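Side-chain contacts in enterochelin esterase (Salmonella enterica subsp. enterica serovar Typhimurium, PDB 3MGA), which probably hydrolyses the ester bonds of the siderophore enterobactin in its ferric complex: residues 64-69 and 118-123; 58-63 and 85-90; 36-41 and 130-135. All blocks are in the same frame, centred on the assembly; numbering follows the deposited sequence.

All three contacts lie in the N-terminal part of the chain, the region of the E-set family, whose two four-stranded antiparallel sheets precede the eight-stranded mixed sheet of the alpha/beta-hydrolase part. Interactions 1 and 2 have centres about 14 Å apart, touch each other and share the loop between strands 52-57 and 73-74; their segments alternate along the chain. The centres of interactions 2 and 3 are about 18 Å apart, and both use one sheet, in which strands 32-39 and 80-87 are neighbours. Interaction 3 closes a long loop of chain within which the other two are nested. Interaction 1 joins helix 117-127 to the shared loop; interactions 2 and 3 join loops to neighbouring strands.

Interaction 1 of 3, residues 64-69 and 118-123; sequences HQNAQP and NVLREG
Leu120 lays its branched end against the backbone bend of residues 66-69, overlapping the CA of Asn66, the carbonyl of Ala67 and the ring of Pro69. The two methyls divide the work. Leu120 CD1 comes to 3.7 Å from Asn66 CA and 3.4 Å from Ala67 O, while Leu120 CD2 sits 3.7 Å from the same Ala67 O and reaches along the loop to lie 3.9 Å from Pro69 CD. The carbonyl oxygen of Ala67 thus faces both methyls of the fork; this is packing, and no hydrogen bond joins the two segments. The leucine is aimed by its first torsion, which sets CG opposite the carbonyl carbon and beside the backbone N (chi1 -74°), and by an extended second torsion. Here the helix 117-127 packs against the loop that links strand 52-57 to strand 73-74 in the N-terminal, E-set-like region, with one buried leucine of the helix lying against residues 66-69. Pro69 suits its end of the bend because its ring offers a compact apolar surface and meets the leucine at a slant; Phe106, Phe109 and Trp124 also touch this ring, which makes the surroundings strongly apolar. At the other end of segment 64-69 the character changes: His64 NE2 and Arg121 NH2 come within 4.8 Å without bonding. The His64 ring meets that of His383, from the hydrolase part of the chain, with their planes about 20° apart, and the side chain of Arg121 packs on His63.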
loop_
_atom_site.group_PDB
_atom_site.type_symbol
_atom_site.label_atom_id
_atom_site.label_comp_id
_atom_site.label_asym_id
_atom_site.label_seq_id
_atom_site.Cartn_x
_atom_site.Cartn_y
_atom_site.Cartn_z
ATOM N N HIS A 64 -5.030 1.895 13.530
ATOM C CA HIS A 64 -5.457 3.029 12.703
ATOM C C HIS A 64 -6.851 3.538 13.100
ATOM O O HIS A 64 -7.149 4.725 12.943
ATOM C CB HIS A 64 -5.386 2.694 11.201
ATOM C CG HIS A 64 -3.994 2.441 10.708
ATOM N ND1 HIS A 64 -3.137 3.458 10.345
ATOM C CD2 HIS A 64 -3.305 1.288 10.525
ATOM C CE1 HIS A 64 -1.984 2.943 9.957
ATOM N NE2 HIS A 64 -2.058 1.629 10.060
ATOM N N GLN A 65 -7.695 2.646 13.613
ATOM C CA GLN A 65 -9.033 3.026 14.075
ATOM C C GLN A 65 -9.095 3.021 15.601
ATOM O O GLN A 65 -10.184 3.118 16.168
ATOM C CB GLN A 65 -10.092 2.047 13.545
ATOM C CG GLN A 65 -10.226 1.990 12.039
ATOM C CD GLN A 65 -10.700 3.296 11.431
ATOM O OE1 GLN A 65 -10.500 3.544 10.245
ATOM N NE2 GLN A 65 -11.315 4.140 12.241
ATOM N N ASN A 66 -7.938 2.928 16.267
ATOM C CA ASN A 66 -7.899 2.853 17.740
ATOM C C ASN A 66 -8.938 1.862 18.232
ATOM O O ASN A 66 -9.642 2.108 19.205
ATOM C CB ASN A 66 -8.124 4.225 18.386
ATOM C CG ASN A 66 -6.939 5.144 18.226
ATOM O OD1 ASN A 66 -5.834 4.701 17.910
ATOM N ND2 ASN A 66 -7.150 6.430 18.471
ATOM N N ALA A 67 -9.026 0.738 17.535
ATOM C CA ALA A 67 -9.999 -0.282 17.859
ATOM C C ALA A 67 -9.530 -1.160 19.003
ATOM O O ALA A 67 -8.330 -1.416 19.161
ATOM C CB ALA A 67 -10.287 -1.140 16.625
ATOM N N GLN A 68 -10.485 -1.604 19.811
ATOM C CA GLN A 68 -10.188 -2.507 20.900
ATOM C C GLN A 68 -9.905 -3.833 20.199
ATOM O O GLN A 68 -10.652 -4.213 19.296
ATOM C CB GLN A 68 -11.375 -2.607 21.865
ATOM C CG GLN A 68 -11.709 -1.275 22.556
ATOM C CD GLN A 68 -12.983 -1.314 23.394
ATOM O OE1 GLN A 68 -13.714 -2.304 23.401
ATOM N NE2 GLN A 68 -13.259 -0.218 24.094
ATOM N N PRO A 69 -8.803 -4.516 20.574
ATOM C CA PRO A 69 -8.415 -5.793 19.964
ATOM C C PRO A 69 -9.579 -6.768 19.848
ATOM O O PRO A 69 -10.201 -7.118 20.851
ATOM C CB PRO A 69 -7.346 -6.320 20.912
ATOM C CG PRO A 69 -6.727 -5.097 21.471
ATOM C CD PRO A 69 -7.818 -4.076 21.579
ATOM N N ASN A 118 -0.432 4.139 20.852
ATOM C CA ASN A 118 0.902 3.646 21.174
ATOM C C ASN A 118 0.827 2.312 21.905
ATOM O O ASN A 118 1.607 1.401 21.620
ATOM C CB ASN A 118 1.664 4.668 22.019
ATOM C CG ASN A 118 1.907 5.971 21.281
ATOM O OD1 ASN A 118 1.875 6.019 20.050
ATOM N ND2 ASN A 118 2.165 7.036 22.033
ATOM N N VAL A 119 -0.126 2.198 22.832
ATOM C CA VAL A 119 -0.318 0.967 23.601
ATOM C C VAL A 119 -0.780 -0.175 22.688
ATOM O O VAL A 119 -0.406 -1.329 22.900
ATOM C CB VAL A 119 -1.319 1.163 24.766
ATOM C CG1 VAL A 119 -1.510 -0.136 25.539
ATOM C CG2 VAL A 119 -0.830 2.254 25.702
ATOM N N LEU A 120 -1.584 0.150 21.675
ATOM C CA LEU A 120 -2.059 -0.862 20.721
ATOM C C LEU A 120 -0.913 -1.447 19.896
ATOM O O LEU A 120 -0.657 -2.652 19.973
ATOM C CB LEU A 120 -3.153 -0.313 19.793
ATOM C CG LEU A 120 -4.542 -0.101 20.392
ATOM C CD1 LEU A 120 -5.493 0.473 19.339
ATOM C CD2 LEU A 120 -5.086 -1.417 20.940
ATOM N N ARG A 121 -0.232 -0.615 19.106
ATOM C CA ARG A 121 0.896 -1.113 18.307
ATOM C C ARG A 121 1.842 -1.975 19.124
ATOM O O ARG A 121 2.259 -3.038 18.664
ATOM C CB ARG A 121 1.687 0.001 17.608
ATOM C CG ARG A 121 1.180 0.329 16.214
ATOM C CD ARG A 121 2.256 1.053 15.394
ATOM N NE ARG A 121 1.987 0.988 13.956
ATOM C CZ ARG A 121 2.788 1.491 13.016
ATOM N NH1 ARG A 121 3.918 2.106 13.350
ATOM N NH2 ARG A 121 2.459 1.377 11.732
ATOM N N GLU A 122 2.175 -1.520 20.328
ATOM C CA GLU A 122 3.055 -2.274 21.205
ATOM C C GLU A 122 2.474 -3.672 21.383
ATOM O O GLU A 122 3.142 -4.662 21.114
ATOM C CB GLU A 122 3.201 -1.564 22.558
ATOM C CG GLU A 122 4.170 -2.223 23.543
ATOM C CD GLU A 122 5.624 -2.219 23.071
ATOM O OE1 GLU A 122 6.510 -2.541 23.894
ATOM O OE2 GLU A 122 5.889 -1.887 21.894
ATOM N N GLY A 123 1.218 -3.745 21.805
ATOM C CA GLY A 123 0.545 -5.028 21.995
ATOM C C GLY A 123 0.584 -5.891 20.743
ATOM O O GLY A 123 0.850 -7.095 20.819
#

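Interaction 2 of 3, residues 58-63 and 85-90; sequences TGVTDH and TALSAN
Val60 meets Leu87 with both of its methyls, in a small apolar contact between a loop and the end of a strand of the antiparallel sheet in the E-set-like N-terminal region. The valine rotamer places CG1 opposite the backbone N (chi1 179°) and CG2 opposite the carbonyl carbon, and the pair straddles one leucine methyl: Leu87 CD2 is 3.9 Å from Val60 CG2 and 4.1 Å from Val60 CG1. Leu87, buried at the end of strand 80-87, turns its CG beside its own backbone N; its second torsion extends CD1 and leaves CD2, the other branch, to meet the loop. A beta-branched and a gamma-branched apolar residue put methyls against methyls, which suits a contact with no hydrogen bond across it. Thr85, two residues earlier, borders the patch: Val60 CG1 lies 4.5 Å from Thr85 OG1, which also makes a weak hydrogen bond to Ala86 O. Behind Val60 the loop is folded back on itself. Gly59 has a positive phi (68°), easier for a residue without a CB, and Gly59 N donates to Asp62 OD2 over 3.0 Å, almost straight at 170° but reaching the carboxylate from above its plane.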
loop_
_atom_site.group_PDB
_atom_site.type_symbol
_atom_site.label_atom_id
_atom_site.label_comp_id
_atom_site.label_asym_id
_atom_site.label_seq_id
_atom_site.Cartn_x
_atom_site.Cartn_y
_atom_site.Cartn_z
ATOM N N THR A 58 -6.688 -4.700 8.318
ATOM C CA THR A 58 -6.109 -3.377 8.095
ATOM C C THR A 58 -7.180 -2.279 8.060
ATOM O O THR A 58 -8.160 -2.369 7.322
ATOM C CB THR A 58 -5.289 -3.335 6.782
ATOM O OG1 THR A 58 -4.275 -4.336 6.830
ATOM C CG2 THR A 58 -4.634 -1.968 6.579
ATOM N N GLY A 59 -6.982 -1.249 8.877
ATOM C CA GLY A 59 -7.908 -0.120 8.946
ATOM C C GLY A 59 -9.291 -0.407 9.517
ATOM O O GLY A 59 -10.194 0.418 9.387
ATOM N N VAL A 60 -9.480 -1.566 10.137
ATOM C CA VAL A 60 -10.778 -1.887 10.717
ATOM C C VAL A 60 -10.651 -2.317 12.184
ATOM O O VAL A 60 -11.362 -1.783 13.037
ATOM C CB VAL A 60 -11.524 -2.955 9.913
ATOM C CG1 VAL A 60 -12.872 -3.268 10.575
ATOM C CG2 VAL A 60 -11.730 -2.485 8.496
ATOM N N THR A 61 -9.750 -3.259 12.472
ATOM C CA THR A 61 -9.547 -3.727 13.840
ATOM C C THR A 61 -8.133 -3.492 14.367
ATOM O O THR A 61 -7.728 -4.116 15.348
ATOM C CB THR A 61 -9.852 -5.233 13.975
ATOM O OG1 THR A 61 -8.899 -5.998 13.222
ATOM C CG2 THR A 61 -11.277 -5.546 13.515
ATOM N N ASP A 62 -7.385 -2.591 13.742
ATOM C CA ASP A 62 -6.006 -2.309 14.171
ATOM C C ASP A 62 -5.879 -0.946 14.869
ATOM O O ASP A 62 -6.870 -0.363 15.290
ATOM C CB ASP A 62 -5.039 -2.433 12.981
ATOM C CG ASP A 62 -5.325 -1.429 11.869
ATOM O OD1 ASP A 62 -6.184 -0.545 12.054
ATOM O OD2 ASP A 62 -4.687 -1.529 10.797
ATOM N N HIS A 63 -4.654 -0.453 14.989
ATOM C CA HIS A 63 -4.386 0.820 15.643
ATOM C C HIS A 63 -4.832 2.043 14.839
ATOM O O HIS A 63 -4.975 3.126 15.406
ATOM C CB HIS A 63 -2.893 0.946 15.922
ATOM C CG HIS A 63 -2.062 1.058 14.683
ATOM N ND1 HIS A 63 -1.701 2.272 14.140
ATOM C CD2 HIS A 63 -1.541 0.111 13.870
ATOM C CE1 HIS A 63 -0.982 2.067 13.051
ATOM N NE2 HIS A 63 -0.872 0.763 12.865
ATOM N N THR A 85 -18.429 -8.459 11.696
ATOM C CA THR A 85 -18.340 -7.011 11.756
ATOM C C THR A 85 -19.098 -6.400 10.587
ATOM O O THR A 85 -19.619 -7.122 9.737
ATOM C CB THR A 85 -16.866 -6.541 11.697
ATOM O OG1 THR A 85 -16.813 -5.108 11.665
ATOM C CG2 THR A 85 -16.180 -7.076 10.460
ATOM N N ALA A 86 -19.161 -5.069 10.561
ATOM C CA ALA A 86 -19.809 -4.336 9.483
ATOM C C ALA A 86 -18.738 -3.711 8.585
ATOM O O ALA A 86 -17.724 -3.210 9.073
ATOM C CB ALA A 86 -20.712 -3.263 10.037
ATOM N N LEU A 87 -18.959 -3.758 7.274
ATOM C CA LEU A 87 -18.029 -3.178 6.310
ATOM C C LEU A 87 -18.805 -2.475 5.216
ATOM O O LEU A 87 -19.899 -2.909 4.852
ATOM C CB LEU A 87 -17.136 -4.260 5.712
ATOM C CG LEU A 87 -16.175 -4.936 6.688
ATOM C CD1 LEU A 87 -15.474 -6.106 6.027
ATOM C CD2 LEU A 87 -15.160 -3.924 7.238
ATOM N N SER A 88 -18.250 -1.384 4.697
ATOM C CA SER A 88 -18.905 -0.631 3.632
ATOM C C SER A 88 -18.852 -1.392 2.302
ATOM O O SER A 88 -18.004 -2.246 2.095
ATOM C CB SER A 88 -18.259 0.738 3.472
ATOM O OG SER A 88 -16.919 0.597 3.045
ATOM N N ALA A 89 -19.743 -1.040 1.390
ATOM C CA ALA A 89 -19.842 -1.722 0.100
ATOM C C ALA A 89 -18.638 -1.563 -0.828
ATOM O O ALA A 89 -18.362 -2.441 -1.633
ATOM C CB ALA A 89 -21.111 -1.267 -0.617
ATOM N N ASN A 90 -17.933 -0.447 -0.712
ATOM C CA ASN A 90 -16.792 -0.156 -1.569
ATOM C C ASN A 90 -15.437 -0.561 -0.976
ATOM O O ASN A 90 -14.394 -0.373 -1.611
ATOM C CB ASN A 90 -16.777 1.341 -1.860
ATOM C CG ASN A 90 -18.042 1.818 -2.572
ATOM O OD1 ASN A 90 -18.559 1.154 -3.471
ATOM N ND2 ASN A 90 -18.520 2.996 -2.194
#

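Interaction 3 of 3, residues 36-41 and 130-135; sequences FWWRDP and QAIADP
Trp38 provides most of the apolar contact from strand 32-39, its indole reaching Ile132 and Pro135 on the facing loop. The first torsion, with CG opposite the backbone N (chi1 180°), directs the indole to that side, and the second turns its pyrrole edge to these partners. Trp38 NE1 lies 4.0 Å from Ile132 CD1, the two side chains running at about a right angle. Ile132 reaches the indole through its longer branch: CG1 sits between the backbone N and the carbonyl carbon (chi1 64°), and the extended step beyond it carries the terminal methyl forward. Pro135 comes in at the edge of the indole, near the ring plane, with Pro135 CD 4.4 Å from Trp38 CD1; a compact, rigid apolar ring suits packing at this exposed margin. The indole also has the backbone N of Asp40, from its own segment, 3.9 Å above one face, offset toward the rim, and it meets the ring of Trp81 on the adjoining strand.

Polar groups approach without bonding across the contact. Asp134 OD1 stays 4.1 Å from Trp37 O; both are acceptors if the carboxylate is ionised, as is likely, and no bond is expected. This buried carboxylate is satisfied by other partners: OD1 accepts from Leu136 N, and OD2 is hydrogen-bonded to the hydroxyl of Tyr95.

Tyr95, which also meets Phe36 edge-to-face, belongs with Phe97 and Pro99 to strand 92-100 of the other four-stranded sheet, and Phe36 and Trp38 pack toward that sheet, on Phe97 and Pro99, with the 130-135 loop alongside, consistent with the beta-sandwich, two antiparallel sheets packed face to face, of E-set domains.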
loop_
_atom_site.group_PDB
_atom_site.type_symbol
_atom_site.label_atom_id
_atom_site.label_comp_id
_atom_site.label_asym_id
_atom_site.label_seq_id
_atom_site.Cartn_x
_atom_site.Cartn_y
_atom_site.Cartn_z
ATOM N N PHE A 36 -16.278 -14.061 9.625
ATOM C CA PHE A 36 -15.010 -14.743 9.434
ATOM C C PHE A 36 -15.045 -16.079 10.147
ATOM O O PHE A 36 -15.658 -16.204 11.210
ATOM C CB PHE A 36 -13.873 -13.896 9.997
ATOM C CG PHE A 36 -13.631 -12.625 9.237
ATOM C CD1 PHE A 36 -12.535 -12.506 8.391
ATOM C CD2 PHE A 36 -14.499 -11.562 9.350
ATOM C CE1 PHE A 36 -12.305 -11.329 7.688
ATOM C CE2 PHE A 36 -14.282 -10.389 8.644
ATOM C CZ PHE A 36 -13.182 -10.273 7.812
ATOM N N TRP A 37 -14.397 -17.080 9.557
ATOM C CA TRP A 37 -14.339 -18.408 10.146
ATOM C C TRP A 37 -12.900 -18.918 10.211
ATOM O O TRP A 37 -12.115 -18.725 9.281
ATOM C CB TRP A 37 -15.143 -19.411 9.322
ATOM C CG TRP A 37 -16.547 -19.020 9.001
ATOM C CD1 TRP A 37 -16.995 -18.486 7.828
ATOM C CD2 TRP A 37 -17.692 -19.147 9.847
ATOM N NE1 TRP A 37 -18.348 -18.269 7.891
ATOM C CE2 TRP A 37 -18.803 -18.666 9.120
ATOM C CE3 TRP A 37 -17.890 -19.620 11.153
ATOM C CZ2 TRP A 37 -20.096 -18.643 9.655
ATOM C CZ3 TRP A 37 -19.177 -19.598 11.683
ATOM C CH2 TRP A 37 -20.261 -19.112 10.934
ATOM N N TRP A 38 -12.571 -19.558 11.327
ATOM C CA TRP A 38 -11.267 -20.176 11.527
ATOM C C TRP A 38 -11.530 -21.512 12.195
ATOM O O TRP A 38 -12.247 -21.581 13.193
ATOM C CB TRP A 38 -10.326 -19.317 12.381
ATOM C CG TRP A 38 -8.967 -19.968 12.588
ATOM C CD1 TRP A 38 -7.955 -20.070 11.670
ATOM C CD2 TRP A 38 -8.481 -20.593 13.788
ATOM N NE1 TRP A 38 -6.875 -20.729 12.224
ATOM C CE2 TRP A 38 -7.173 -21.058 13.521
ATOM C CE3 TRP A 38 -9.028 -20.809 15.060
ATOM C CZ2 TRP A 38 -6.403 -21.718 14.477
ATOM C CZ3 TRP A 38 -8.262 -21.471 16.012
ATOM C CH2 TRP A 38 -6.964 -21.918 15.714
ATOM N N ARG A 39 -10.971 -22.569 11.614
ATOM C CA ARG A 39 -11.128 -23.920 12.131
ATOM C C ARG A 39 -9.932 -24.251 13.011
ATOM O O ARG A 39 -8.792 -24.251 12.545
ATOM C CB ARG A 39 -11.212 -24.924 10.980
ATOM C CG ARG A 39 -11.485 -26.356 11.423
ATOM C CD ARG A 39 -11.613 -27.291 10.233
ATOM N NE ARG A 39 -12.096 -28.613 10.622
ATOM C CZ ARG A 39 -12.288 -29.628 9.779
ATOM N NH1 ARG A 39 -12.031 -29.494 8.478
ATOM N NH2 ARG A 39 -12.739 -30.786 10.239
ATOM N N ASP A 40 -10.190 -24.524 14.286
ATOM C CA ASP A 40 -9.125 -24.861 15.218
ATOM C C ASP A 40 -8.640 -26.269 14.891
ATOM O O ASP A 40 -9.431 -27.210 14.901
ATOM C CB ASP A 40 -9.636 -24.774 16.662
ATOM C CG ASP A 40 -8.522 -24.887 17.693
ATOM O OD1 ASP A 40 -7.501 -25.554 17.422
ATOM O OD2 ASP A 40 -8.678 -24.316 18.791
ATOM N N PRO A 41 -7.341 -26.421 14.575
ATOM C CA PRO A 41 -6.849 -27.757 14.253
ATOM C C PRO A 41 -6.666 -28.663 15.471
ATOM O O PRO A 41 -6.514 -29.870 15.299
ATOM C CB PRO A 41 -5.489 -27.498 13.576
ATOM C CG PRO A 41 -5.262 -26.036 13.597
ATOM C CD PRO A 41 -6.281 -25.402 14.481
ATOM N N GLN A 130 3.087 -14.063 15.060
ATOM C CA GLN A 130 2.366 -15.336 15.097
ATOM C C GLN A 130 1.170 -15.345 14.133
ATOM O O GLN A 130 0.484 -16.366 13.996
ATOM C CB GLN A 130 1.862 -15.612 16.521
ATOM C CG GLN A 130 2.961 -15.724 17.587
ATOM C CD GLN A 130 2.412 -15.990 18.995
ATOM O OE1 GLN A 130 1.229 -15.784 19.271
ATOM N NE2 GLN A 130 3.283 -16.437 19.890
ATOM N N ALA A 131 0.923 -14.211 13.478
ATOM C CA ALA A 131 -0.190 -14.072 12.542
ATOM C C ALA A 131 -0.064 -14.969 11.316
ATOM O O ALA A 131 1.036 -15.268 10.866
ATOM C CB ALA A 131 -0.327 -12.622 12.106
ATOM N N ILE A 132 -1.211 -15.388 10.783
ATOM C CA ILE A 132 -1.265 -16.257 9.615
ATOM C C ILE A 132 -2.370 -15.817 8.656
ATOM O O ILE A 132 -3.314 -15.126 9.049
ATOM C CB ILE A 132 -1.548 -17.726 10.017
ATOM C CG1 ILE A 132 -2.934 -17.854 10.670
ATOM C CG2 ILE A 132 -0.461 -18.257 10.956
ATOM C CD1 ILE A 132 -3.267 -19.261 11.145
ATOM N N ALA A 133 -2.239 -16.224 7.397
ATOM C CA ALA A 133 -3.238 -15.938 6.383
ATOM C C ALA A 133 -4.466 -16.771 6.714
ATOM O O ALA A 133 -4.467 -17.520 7.680
ATOM C CB ALA A 133 -2.725 -16.301 5.017
ATOM N N ASP A 134 -5.514 -16.634 5.910
ATOM C CA ASP A 134 -6.743 -17.390 6.114
ATOM C C ASP A 134 -6.625 -18.679 5.292
ATOM O O ASP A 134 -6.592 -18.625 4.072
ATOM C CB ASP A 134 -7.938 -16.536 5.682
ATOM C CG ASP A 134 -9.280 -17.206 5.939
ATOM O OD1 ASP A 134 -9.323 -18.407 6.244
ATOM O OD2 ASP A 134 -10.307 -16.516 5.816
ATOM N N PRO A 135 -6.563 -19.849 5.962
ATOM C CA PRO A 135 -6.407 -21.120 5.231
ATOM C C PRO A 135 -7.590 -21.487 4.315
ATOM O O PRO A 135 -7.478 -22.396 3.495
ATOM C CB PRO A 135 -6.232 -22.151 6.350
ATOM C CG PRO A 135 -6.872 -21.550 7.535
ATOM C CD PRO A 135 -6.733 -20.066 7.411
#